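Local coordinates for botulinum neurotoxin type C1 (Clostridium botulinum, PDB 3R4S), which binds gangliosides of the nerve-cell surface through its receptor-binding fragment, the step on which entry of this neurotoxin, a zinc protease in its light chain, depends, at residues A[252-257]-A[262-267]; A[274-277]-A[283-286]; A[392-397]-A[401-406]. All blocks are in the same frame, centred on the assembly; numbering follows the deposited sequence.

Contact 1 of 3, residues A[252-257]-A[262-267]; sequences YYMVNI and RYMYAN. With SLB (N-acetyl-beta-neuraminic acid), chain C.
Met254 and Met264 supply the apolar part of this contact. The methyl CE of Met264 does the touching: it lies 3.9 Å from CB of Met254 and keeps almost the same distance from CG and SD, so that it rests against the inner half of a side chain whose own end runs on elsewhere. Met254 is extended, with CG anti to the backbone N (chi1 -175°), and this carries its far end away from the 262-267 strand toward Trp424 and Phe426. Met264 bends at its last torsion (chi3 -104°), which turns CE back onto its partner. Long, flexible and unbranched, methionine suits a buried place where two neighbouring strands come close without pairing. Val255 adds a looser touch, its CG1 4.4 Å from Arg262 O.

Both segments belong to the C-terminal receptor-binding domain, a beta-trefoil: 252-256 lies in the main sheet, while 262-267 pairs with 270-275 as a separate hairpin. Two waters bridge the backbones of these unpaired strands. One donates to Met254 O at 2.9 Å and to Arg262 O at 2.7 Å, although other acceptors compete for its protons. The second accepts from Asn256 N at 2.7 Å and is only weakly linked to Arg262 O.

Beyond the methionines, the strand 262-267 reaches the bound N-acetyl-beta-neuraminic acid. The sugar hydroxyl O4 donates to Ala266 O (2.8 Å) and also stands above one face of the Tyr265 ring, toward its rim. The phenol OH of Tyr265 comes within 3.3 Å of sugar C3, and Tyr286 lies against this ring in turn.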
loop_
_atom_site.group_PDB
_atom_site.type_symbol
_atom_site.label_atom_id
_atom_site.label_comp_id
_atom_site.label_asym_id
_atom_site.label_seq_id
_atom_site.Cartn_x
_atom_site.Cartn_y
_atom_site.Cartn_z
ATOM N N TYR A 252 13.663 5.395 -7.090
ATOM C CA TYR A 252 12.545 4.461 -7.242
ATOM C C TYR A 252 12.640 3.670 -8.533
ATOM O O TYR A 252 13.217 4.139 -9.523
ATOM C CB TYR A 252 11.201 5.195 -7.234
ATOM C CG TYR A 252 10.823 5.821 -5.906
ATOM C CD1 TYR A 252 10.325 5.045 -4.853
ATOM C CD2 TYR A 252 10.952 7.186 -5.708
ATOM C CE1 TYR A 252 9.968 5.627 -3.625
ATOM C CE2 TYR A 252 10.607 7.775 -4.490
ATOM C CZ TYR A 252 10.109 6.995 -3.459
ATOM O OH TYR A 252 9.775 7.597 -2.260
ATOM N N TYR A 253 12.074 2.468 -8.517
ATOM C CA TYR A 253 11.701 1.806 -9.751
ATOM C C TYR A 253 10.297 2.277 -10.141
ATOM O O TYR A 253 9.318 2.077 -9.403
ATOM C CB TYR A 253 11.708 0.296 -9.591
ATOM C CG TYR A 253 13.077 -0.311 -9.403
ATOM C CD1 TYR A 253 14.029 -0.235 -10.412
ATOM C CD2 TYR A 253 13.400 -1.008 -8.241
ATOM C CE1 TYR A 253 15.276 -0.807 -10.266
ATOM C CE2 TYR A 253 14.648 -1.590 -8.081
ATOM C CZ TYR A 253 15.579 -1.489 -9.104
ATOM O OH TYR A 253 16.819 -2.060 -8.964
ATOM N N MET A 254 10.209 2.912 -11.300
ATOM C CA MET A 254 8.957 3.454 -11.788
ATOM C C MET A 254 8.285 2.391 -12.633
ATOM O O MET A 254 8.904 1.842 -13.547
ATOM C CB MET A 254 9.236 4.709 -12.613
ATOM C CG MET A 254 8.002 5.455 -13.094
ATOM S SD MET A 254 8.450 7.044 -13.828
ATOM C CE MET A 254 6.869 7.536 -14.543
ATOM N N VAL A 255 7.026 2.090 -12.329
ATOM C CA VAL A 255 6.308 1.044 -13.049
ATOM C C VAL A 255 4.944 1.525 -13.518
ATOM O O VAL A 255 4.318 2.399 -12.907
ATOM C CB VAL A 255 6.107 -0.212 -12.183
ATOM C CG1 VAL A 255 7.445 -0.868 -11.871
ATOM C CG2 VAL A 255 5.371 0.141 -10.893
ATOM N N ASN A 256 4.487 0.957 -14.622
ATOM C CA ASN A 256 3.143 1.213 -15.086
ATOM C C ASN A 256 2.262 0.094 -14.575
ATOM O O ASN A 256 2.611 -1.081 -14.715
ATOM C CB ASN A 256 3.104 1.260 -16.610
ATOM C CG ASN A 256 1.791 1.766 -17.131
ATOM O OD1 ASN A 256 0.846 1.003 -17.299
ATOM N ND2 ASN A 256 1.712 3.068 -17.373
ATOM N N ILE A 257 1.133 0.456 -13.966
ATOM C CA ILE A 257 0.231 -0.525 -13.362
ATOM C C ILE A 257 -0.238 -1.586 -14.372
ATOM O O ILE A 257 -0.452 -2.748 -14.015
ATOM C CB ILE A 257 -0.977 0.161 -12.672
ATOM C CG1 ILE A 257 -0.495 1.057 -11.526
ATOM C CG2 ILE A 257 -1.980 -0.881 -12.149
ATOM C CD1 ILE A 257 0.482 0.378 -10.571
ATOM N N ARG A 262 7.171 -5.422 -16.389
ATOM C CA ARG A 262 8.162 -4.717 -17.206
ATOM C C ARG A 262 9.012 -3.780 -16.360
ATOM O O ARG A 262 8.497 -3.056 -15.501
ATOM C CB ARG A 262 7.494 -3.890 -18.298
ATOM C CG ARG A 262 6.531 -4.644 -19.196
ATOM C CD ARG A 262 7.227 -5.709 -19.996
ATOM N NE ARG A 262 6.718 -5.758 -21.362
ATOM C CZ ARG A 262 5.597 -6.376 -21.722
ATOM N NH1 ARG A 262 4.842 -7.004 -20.815
ATOM N NH2 ARG A 262 5.231 -6.362 -22.994
ATOM N N TYR A 263 10.316 -3.776 -16.614
ATOM C CA TYR A 263 11.193 -2.803 -15.983
ATOM C C TYR A 263 11.613 -1.738 -16.988
ATOM O O TYR A 263 11.438 -1.889 -18.203
ATOM C CB TYR A 263 12.420 -3.473 -15.360
ATOM C CG TYR A 263 13.378 -4.061 -16.370
ATOM C CD1 TYR A 263 14.327 -3.261 -17.001
ATOM C CD2 TYR A 263 13.337 -5.418 -16.693
ATOM C CE1 TYR A 263 15.209 -3.794 -17.928
ATOM C CE2 TYR A 263 14.217 -5.965 -17.616
ATOM C CZ TYR A 263 15.151 -5.147 -18.233
ATOM O OH TYR A 263 16.025 -5.686 -19.155
ATOM N N MET A 264 12.171 -0.654 -16.464
ATOM C CA MET A 264 12.503 0.505 -17.267
ATOM C C MET A 264 13.929 0.389 -17.800
ATOM O O MET A 264 14.874 0.129 -17.048
ATOM C CB MET A 264 12.335 1.772 -16.428
ATOM C CG MET A 264 11.961 2.979 -17.222
ATOM S SD MET A 264 11.488 4.388 -16.202
ATOM C CE MET A 264 9.707 4.323 -16.422
ATOM N N TYR A 265 14.076 0.566 -19.105
ATOM C CA TYR A 265 15.392 0.527 -19.717
ATOM C C TYR A 265 15.544 1.715 -20.662
ATOM O O TYR A 265 14.666 2.575 -20.729
ATOM C CB TYR A 265 15.598 -0.793 -20.453
ATOM C CG TYR A 265 17.047 -1.097 -20.735
ATOM C CD1 TYR A 265 17.996 -1.041 -19.719
ATOM C CD2 TYR A 265 17.467 -1.443 -22.007
ATOM C CE1 TYR A 265 19.324 -1.316 -19.967
ATOM C CE2 TYR A 265 18.791 -1.716 -22.268
ATOM C CZ TYR A 265 19.718 -1.653 -21.241
ATOM O OH TYR A 265 21.049 -1.931 -21.497
ATOM N N ALA A 266 16.663 1.791 -21.373
ATOM C CA ALA A 266 16.843 2.892 -22.315
ATOM C C ALA A 266 17.717 2.518 -23.501
ATOM O O ALA A 266 18.608 1.674 -23.407
ATOM C CB ALA A 266 17.379 4.141 -21.616
ATOM N N ASN A 267 17.449 3.181 -24.614
ATOM C CA ASN A 267 18.058 2.843 -25.874
ATOM C C ASN A 267 18.078 4.062 -26.781
ATOM O O ASN A 267 17.037 4.501 -27.263
ATOM C CB ASN A 267 17.248 1.733 -26.517
ATOM C CG ASN A 267 18.086 0.826 -27.349
ATOM O OD1 ASN A 267 18.667 1.248 -28.353
ATOM N ND2 ASN A 267 18.170 -0.437 -26.938
HETATM C C1 SLB C . 23.451 -0.707 -24.411
HETATM C C2 SLB C . 23.379 0.679 -23.827
HETATM C C3 SLB C . 22.131 0.785 -22.943
HETATM C C4 SLB C . 21.941 2.210 -22.433
HETATM C C5 SLB C . 21.840 3.145 -23.617
HETATM C C6 SLB C . 23.096 3.013 -24.485
HETATM C C7 SLB C . 22.899 3.852 -25.739
HETATM C C8 SLB C . 24.212 3.976 -26.530
HETATM C C9 SLB C . 24.045 4.860 -27.762
HETATM C C10 SLB C . 21.028 5.446 -23.350
HETATM C C11 SLB C . 21.286 6.756 -22.671
HETATM N N5 SLB C . 21.909 4.489 -23.057
HETATM O O1A SLB C . 22.698 -1.024 -25.362
HETATM O O1B SLB C . 24.262 -1.506 -23.893
HETATM O O2 SLB C . 24.548 0.861 -23.022
HETATM O O4 SLB C . 20.740 2.313 -21.662
HETATM O O6 SLB C . 23.375 1.655 -24.881
HETATM O O7 SLB C . 21.883 3.192 -26.518
HETATM O O8 SLB C . 25.251 4.513 -25.697
HETATM O O9 SLB C . 23.505 4.057 -28.819
HETATM O O10 SLB C . 20.079 5.276 -24.108
HETATM O O HOH W 1 8.501 -0.400 -15.391
HETATM O O HOH W 2 5.994 -0.867 -15.995
#

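Contact 2 of 3, residues A[274-277]-A[283-286]; sequences NTRR and NEGY. With SLB (N-acetyl-beta-neuraminic acid), chain C.
The carboxylate of Glu284 grips the backbone of Arg277. Its OE1 takes the amide N of Arg277 on the syn lone pair at 2.7 Å, in a nearly straight bond (170°); OE2 is a weak second acceptor of the same N-H, at 3.0 Å and a bent 124°. OE2 also accepts from Asn278 N, so that one acid holds two successive amides where the strand 270-275 has ended and the chain turns. An extended glutamate has the length to span this gap.

The first carbons of both arginine side chains lie alongside the carboxylate oxygens, CB of Arg276 3.4 Å from Glu284 OE2 and CB of Arg277 beside OE1. This is a loop closing on itself in the beta-trefoil domain, between strands 270-275 and 288-292.

Water bridges the two opposite charges, which do not touch directly. The guanidinium of Arg276 stands 78° from the carboxylate plane, and its NH1 meets two waters at its edge, in plane. One of them, 2.9 Å from Arg276 NH1, also accepts from Asn283 N and donates to Glu284 OE2, though other acceptors compete for its protons; the other accepts from Arg276 NH1 and Glu284 N. Arg276 NE donates to Leu260 O, a further hold on the guanidinium.

Two residues past Glu284, the phenol of Tyr286 carries the loop into the sialic acid pocket: its OH lies 2.6 Å from O4 of N-acetyl-beta-neuraminic acid, which meets the ring at its edge.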
loop_
_atom_site.group_PDB
_atom_site.type_symbol
_atom_site.label_atom_id
_atom_site.label_comp_id
_atom_site.label_asym_id
_atom_site.label_seq_id
_atom_site.Cartn_x
_atom_site.Cartn_y
_atom_site.Cartn_z
ATOM N N ASN A 274 11.239 -3.348 -20.798
ATOM C CA ASN A 274 11.650 -4.725 -21.055
ATOM C C ASN A 274 11.034 -5.689 -20.053
ATOM O O ASN A 274 10.837 -5.343 -18.887
ATOM C CB ASN A 274 13.178 -4.847 -20.973
ATOM C CG ASN A 274 13.895 -4.156 -22.126
ATOM O OD1 ASN A 274 13.278 -3.726 -23.101
ATOM N ND2 ASN A 274 15.213 -4.051 -22.014
ATOM N N THR A 275 10.760 -6.911 -20.500
ATOM C CA THR A 275 10.208 -7.944 -19.636
ATOM C C THR A 275 11.178 -8.346 -18.511
ATOM O O THR A 275 12.352 -8.618 -18.762
ATOM C CB THR A 275 9.801 -9.165 -20.464
ATOM O OG1 THR A 275 8.793 -8.768 -21.402
ATOM C CG2 THR A 275 9.252 -10.264 -19.575
ATOM N N ARG A 276 10.682 -8.349 -17.273
ATOM C CA ARG A 276 11.470 -8.732 -16.101
ATOM C C ARG A 276 11.923 -10.182 -16.185
ATOM O O ARG A 276 11.176 -11.054 -16.630
ATOM C CB ARG A 276 10.641 -8.558 -14.817
ATOM C CG ARG A 276 10.420 -7.110 -14.401
ATOM C CD ARG A 276 9.469 -6.944 -13.178
ATOM N NE ARG A 276 9.104 -5.534 -13.086
ATOM C CZ ARG A 276 9.926 -4.586 -12.649
ATOM N NH1 ARG A 276 11.139 -4.904 -12.209
ATOM N NH2 ARG A 276 9.538 -3.319 -12.641
ATOM N N ARG A 277 13.141 -10.441 -15.734
ATOM C CA ARG A 277 13.621 -11.810 -15.640
ATOM C C ARG A 277 13.370 -12.368 -14.232
ATOM O O ARG A 277 13.194 -13.574 -14.052
ATOM C CB ARG A 277 15.102 -11.881 -16.012
ATOM C CG ARG A 277 15.404 -11.375 -17.431
ATOM C CD ARG A 277 14.499 -12.057 -18.458
ATOM N NE ARG A 277 14.462 -11.356 -19.746
ATOM C CZ ARG A 277 13.636 -11.675 -20.746
ATOM N NH1 ARG A 277 12.776 -12.682 -20.605
ATOM N NH2 ARG A 277 13.661 -10.987 -21.887
ATOM N N ASN A 283 13.957 -5.509 -9.150
ATOM C CA ASN A 283 15.386 -5.298 -9.032
ATOM C C ASN A 283 16.108 -5.259 -10.372
ATOM O O ASN A 283 17.274 -5.646 -10.477
ATOM C CB ASN A 283 15.998 -6.358 -8.105
ATOM C CG ASN A 283 15.930 -7.762 -8.685
ATOM O OD1 ASN A 283 15.512 -7.965 -9.828
ATOM N ND2 ASN A 283 16.350 -8.745 -7.891
ATOM N N GLU A 284 15.412 -4.791 -11.402
ATOM C CA GLU A 284 15.983 -4.748 -12.744
ATOM C C GLU A 284 15.822 -3.370 -13.366
ATOM O O GLU A 284 14.855 -2.657 -13.092
ATOM C CB GLU A 284 15.325 -5.796 -13.639
ATOM C CG GLU A 284 15.526 -7.225 -13.164
ATOM C CD GLU A 284 14.669 -8.220 -13.931
ATOM O OE1 GLU A 284 14.985 -8.522 -15.101
ATOM O OE2 GLU A 284 13.675 -8.703 -13.363
ATOM N N GLY A 285 16.782 -2.986 -14.196
ATOM C CA GLY A 285 16.646 -1.773 -14.972
ATOM C C GLY A 285 17.010 -0.505 -14.231
ATOM O O GLY A 285 17.579 -0.539 -13.140
ATOM N N TYR A 286 16.672 0.628 -14.834
ATOM C CA TYR A 286 17.094 1.910 -14.303
ATOM C C TYR A 286 16.102 2.462 -13.294
ATOM O O TYR A 286 14.921 2.091 -13.277
ATOM C CB TYR A 286 17.316 2.915 -15.431
ATOM C CG TYR A 286 18.330 2.469 -16.459
ATOM C CD1 TYR A 286 19.564 1.958 -16.074
ATOM C CD2 TYR A 286 18.059 2.575 -17.818
ATOM C CE1 TYR A 286 20.500 1.553 -17.021
ATOM C CE2 TYR A 286 18.982 2.176 -18.769
ATOM C CZ TYR A 286 20.205 1.666 -18.363
ATOM O OH TYR A 286 21.126 1.269 -19.305
HETATM C C1 SLB C . 23.451 -0.707 -24.411
HETATM C C2 SLB C . 23.379 0.679 -23.827
HETATM C C3 SLB C . 22.131 0.785 -22.943
HETATM C C4 SLB C . 21.941 2.210 -22.433
HETATM C C5 SLB C . 21.840 3.145 -23.617
HETATM C C6 SLB C . 23.096 3.013 -24.485
HETATM C C7 SLB C . 22.899 3.852 -25.739
HETATM C C8 SLB C . 24.212 3.976 -26.530
HETATM C C9 SLB C . 24.045 4.860 -27.762
HETATM C C10 SLB C . 21.028 5.446 -23.350
HETATM C C11 SLB C . 21.286 6.756 -22.671
HETATM N N5 SLB C . 21.909 4.489 -23.057
HETATM O O1A SLB C . 22.698 -1.024 -25.362
HETATM O O1B SLB C . 24.262 -1.506 -23.893
HETATM O O2 SLB C . 24.548 0.861 -23.022
HETATM O O4 SLB C . 20.740 2.313 -21.662
HETATM O O6 SLB C . 23.375 1.655 -24.881
HETATM O O7 SLB C . 21.883 3.192 -26.518
HETATM O O8 SLB C . 25.251 4.513 -25.697
HETATM O O9 SLB C . 23.505 4.057 -28.819
HETATM O O10 SLB C . 20.079 5.276 -24.108
HETATM O O HOH W 3 12.924 -3.075 -11.171
HETATM O O HOH W 4 12.581 -7.235 -11.384
#

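Contact 3 of 3, residues A[392-397]-A[401-406]; sequences FRLGGD and HNYLVP
The ring of Tyr403 lies flat against Leu394. The methyl CD1 of Leu394 sits over the middle of one face, 3.7 Å from the ring centroid and only 9° off the ring normal, a CH-pi contact in which the two side chains slide past each other in opposite directions. Tyr403 has CG anti to its carbonyl carbon (chi1 -62°), which sends the ring across toward the turn, so that its rim is used as well: Phe392 O and Asp397 OD1 both lie at the edge, in plane. The phenol donates to the syn lone pair of Asp397 OD1 at 2.7 Å. A tyrosine is apt here because it offers a broad apolar face to leucine and a hydroxyl to the acid.

That same oxygen has a second donor, Leu394 N, at 3.1 Å, on the anti side and out of the carboxylate plane. The carboxylate thus reinforces a type I' beta turn closed by the backbone bond from Asp397 N to Leu394 O, whose two central glycines take positive phi with ease. The turn lies between strands 381-392 and 401-409, antiparallel neighbours in the beta-trefoil. It borders the sialic acid pocket: Gly395 N bonds Ser268 OG and Leu394 packs on Asn267, both pocket residues. Where the first strand ends and the second begins, Phe392 and His401 form a hydrogen-bonded pair, with Phe392 N to His401 O at 2.9 Å and His401 N to Phe392 O at 2.7 Å.

His401 comes obliquely to Asp397, the imidazole and carboxylate planes 55° apart; the carboxylate carbon CG is at the ring edge, 3.4 Å from His401 CD2. Phe392 meets Val405 from the opposite direction, its CE2 3.6 Å from Val405 CG1, and its CB touches Tyr403 CD2; both Phe392 and Val405 are buried, with Met328 also packing on Phe392.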
loop_
_atom_site.group_PDB
_atom_site.type_symbol
_atom_site.label_atom_id
_atom_site.label_comp_id
_atom_site.label_asym_id
_atom_site.label_seq_id
_atom_site.Cartn_x
_atom_site.Cartn_y
_atom_site.Cartn_z
ATOM N N PHE A 392 10.155 2.653 -33.700
ATOM C CA PHE A 392 11.345 3.494 -33.631
ATOM C C PHE A 392 12.514 2.812 -34.338
ATOM O O PHE A 392 12.495 1.606 -34.593
ATOM C CB PHE A 392 11.797 3.714 -32.179
ATOM C CG PHE A 392 10.828 4.479 -31.316
ATOM C CD1 PHE A 392 10.982 5.849 -31.123
ATOM C CD2 PHE A 392 9.802 3.824 -30.655
ATOM C CE1 PHE A 392 10.105 6.553 -30.302
ATOM C CE2 PHE A 392 8.930 4.519 -29.829
ATOM C CZ PHE A 392 9.075 5.878 -29.653
ATOM N N ARG A 393 13.549 3.598 -34.615
ATOM C CA ARG A 393 14.855 3.068 -34.964
ATOM C C ARG A 393 15.781 3.446 -33.820
ATOM O O ARG A 393 16.150 4.607 -33.671
ATOM C CB ARG A 393 15.378 3.686 -36.265
ATOM C CG ARG A 393 14.545 3.367 -37.498
ATOM C CD ARG A 393 15.212 3.915 -38.778
ATOM N NE ARG A 393 14.448 3.531 -39.963
ATOM C CZ ARG A 393 13.495 4.275 -40.511
ATOM N NH1 ARG A 393 13.187 5.458 -39.992
ATOM N NH2 ARG A 393 12.850 3.836 -41.579
ATOM N N LEU A 394 16.150 2.467 -33.010
ATOM C CA LEU A 394 17.037 2.716 -31.885
ATOM C C LEU A 394 18.267 1.823 -31.976
ATOM O O LEU A 394 18.226 0.761 -32.589
ATOM C CB LEU A 394 16.305 2.443 -30.564
ATOM C CG LEU A 394 14.938 3.095 -30.331
ATOM C CD1 LEU A 394 14.302 2.562 -29.040
ATOM C CD2 LEU A 394 15.061 4.612 -30.295
ATOM N N GLY A 395 19.358 2.257 -31.361
ATOM C CA GLY A 395 20.543 1.425 -31.226
ATOM C C GLY A 395 21.066 0.763 -32.491
ATOM O O GLY A 395 21.356 -0.433 -32.501
ATOM N N GLY A 396 21.190 1.525 -33.568
ATOM C CA GLY A 396 21.765 0.970 -34.782
ATOM C C GLY A 396 20.800 0.295 -35.746
ATOM O O GLY A 396 21.168 0.030 -36.897
ATOM N N ASP A 397 19.585 0.000 -35.282
ATOM C CA ASP A 397 18.505 -0.458 -36.157
ATOM C C ASP A 397 18.532 0.299 -37.481
ATOM O O ASP A 397 18.563 1.534 -37.505
ATOM C CB ASP A 397 17.131 -0.151 -35.538
ATOM C CG ASP A 397 16.761 -1.061 -34.369
ATOM O OD1 ASP A 397 15.946 -0.589 -33.532
ATOM O OD2 ASP A 397 17.241 -2.222 -34.310
ATOM N N HIS A 401 11.419 -0.756 -35.434
ATOM C CA HIS A 401 10.875 -1.863 -34.660
ATOM C C HIS A 401 9.902 -1.363 -33.591
ATOM O O HIS A 401 9.938 -0.197 -33.209
ATOM C CB HIS A 401 11.999 -2.673 -34.011
ATOM C CG HIS A 401 12.933 -3.293 -34.996
ATOM N ND1 HIS A 401 12.662 -4.486 -35.635
ATOM C CD2 HIS A 401 14.135 -2.880 -35.474
ATOM C CE1 HIS A 401 13.654 -4.786 -36.451
ATOM N NE2 HIS A 401 14.564 -3.826 -36.366
ATOM N N ASN A 402 9.035 -2.256 -33.127
ATOM C CA ASN A 402 8.111 -1.949 -32.052
ATOM C C ASN A 402 8.785 -1.970 -30.679
ATOM O O ASN A 402 9.470 -2.932 -30.332
ATOM C CB ASN A 402 6.946 -2.937 -32.068
ATOM C CG ASN A 402 5.870 -2.543 -33.054
ATOM O OD1 ASN A 402 5.661 -1.359 -33.317
ATOM N ND2 ASN A 402 5.170 -3.532 -33.597
ATOM N N TYR A 403 8.598 -0.895 -29.916
ATOM C CA TYR A 403 9.034 -0.844 -28.525
ATOM C C TYR A 403 7.888 -0.366 -27.646
ATOM O O TYR A 403 7.058 0.435 -28.076
ATOM C CB TYR A 403 10.222 0.108 -28.348
ATOM C CG TYR A 403 11.472 -0.283 -29.113
ATOM C CD1 TYR A 403 12.443 -1.092 -28.530
ATOM C CD2 TYR A 403 11.680 0.160 -30.412
ATOM C CE1 TYR A 403 13.591 -1.453 -29.223
ATOM C CE2 TYR A 403 12.822 -0.191 -31.115
ATOM C CZ TYR A 403 13.770 -0.999 -30.518
ATOM O OH TYR A 403 14.900 -1.364 -31.206
ATOM N N LEU A 404 7.855 -0.857 -26.411
ATOM C CA LEU A 404 6.899 -0.380 -25.416
ATOM C C LEU A 404 7.553 0.798 -24.707
ATOM O O LEU A 404 8.590 0.632 -24.070
ATOM C CB LEU A 404 6.565 -1.502 -24.424
ATOM C CG LEU A 404 5.485 -1.237 -23.362
ATOM C CD1 LEU A 404 4.154 -0.885 -24.011
ATOM C CD2 LEU A 404 5.332 -2.455 -22.475
ATOM N N VAL A 405 6.956 1.984 -24.825
ATOM C CA VAL A 405 7.599 3.220 -24.387
ATOM C C VAL A 405 6.641 4.093 -23.579
ATOM O O VAL A 405 5.430 4.029 -23.788
ATOM C CB VAL A 405 8.091 4.044 -25.601
ATOM C CG1 VAL A 405 9.075 3.224 -26.428
ATOM C CG2 VAL A 405 6.911 4.494 -26.480
ATOM N N PRO A 406 7.179 4.912 -22.651
ATOM C CA PRO A 406 6.297 5.863 -21.972
ATOM C C PRO A 406 5.948 6.997 -22.917
ATOM O O PRO A 406 6.762 7.377 -23.775
ATOM C CB PRO A 406 7.160 6.369 -20.808
ATOM C CG PRO A 406 8.555 6.305 -21.328
ATOM C CD PRO A 406 8.589 5.073 -22.239
HETATM O O HOH W 5 18.037 -1.782 -30.362
#

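The three contacts follow one another along the chain, all within the C-terminal receptor-binding domain and on the same side of the chain's centre. Contacts 1 and 2 are close neighbours, their centres about 7 Å apart: strands 262-267 and 270-275 form one hairpin, probably joined by a hydrogen bond from Tyr263 N to Asn274 O, and Met264 O probably bonds to Tyr286 N. Contact 3 lies about 15 Å from contact 1 and 17 Å from contact 2, centre to centre, and touches contact 1 where Asn267 packs on Leu394. Contacts 1 and 2 both bring residues to the bound N-acetyl-beta-neuraminic acid, while contact 3 borders that pocket, with the Leu394 side chain about 7 Å from the sugar.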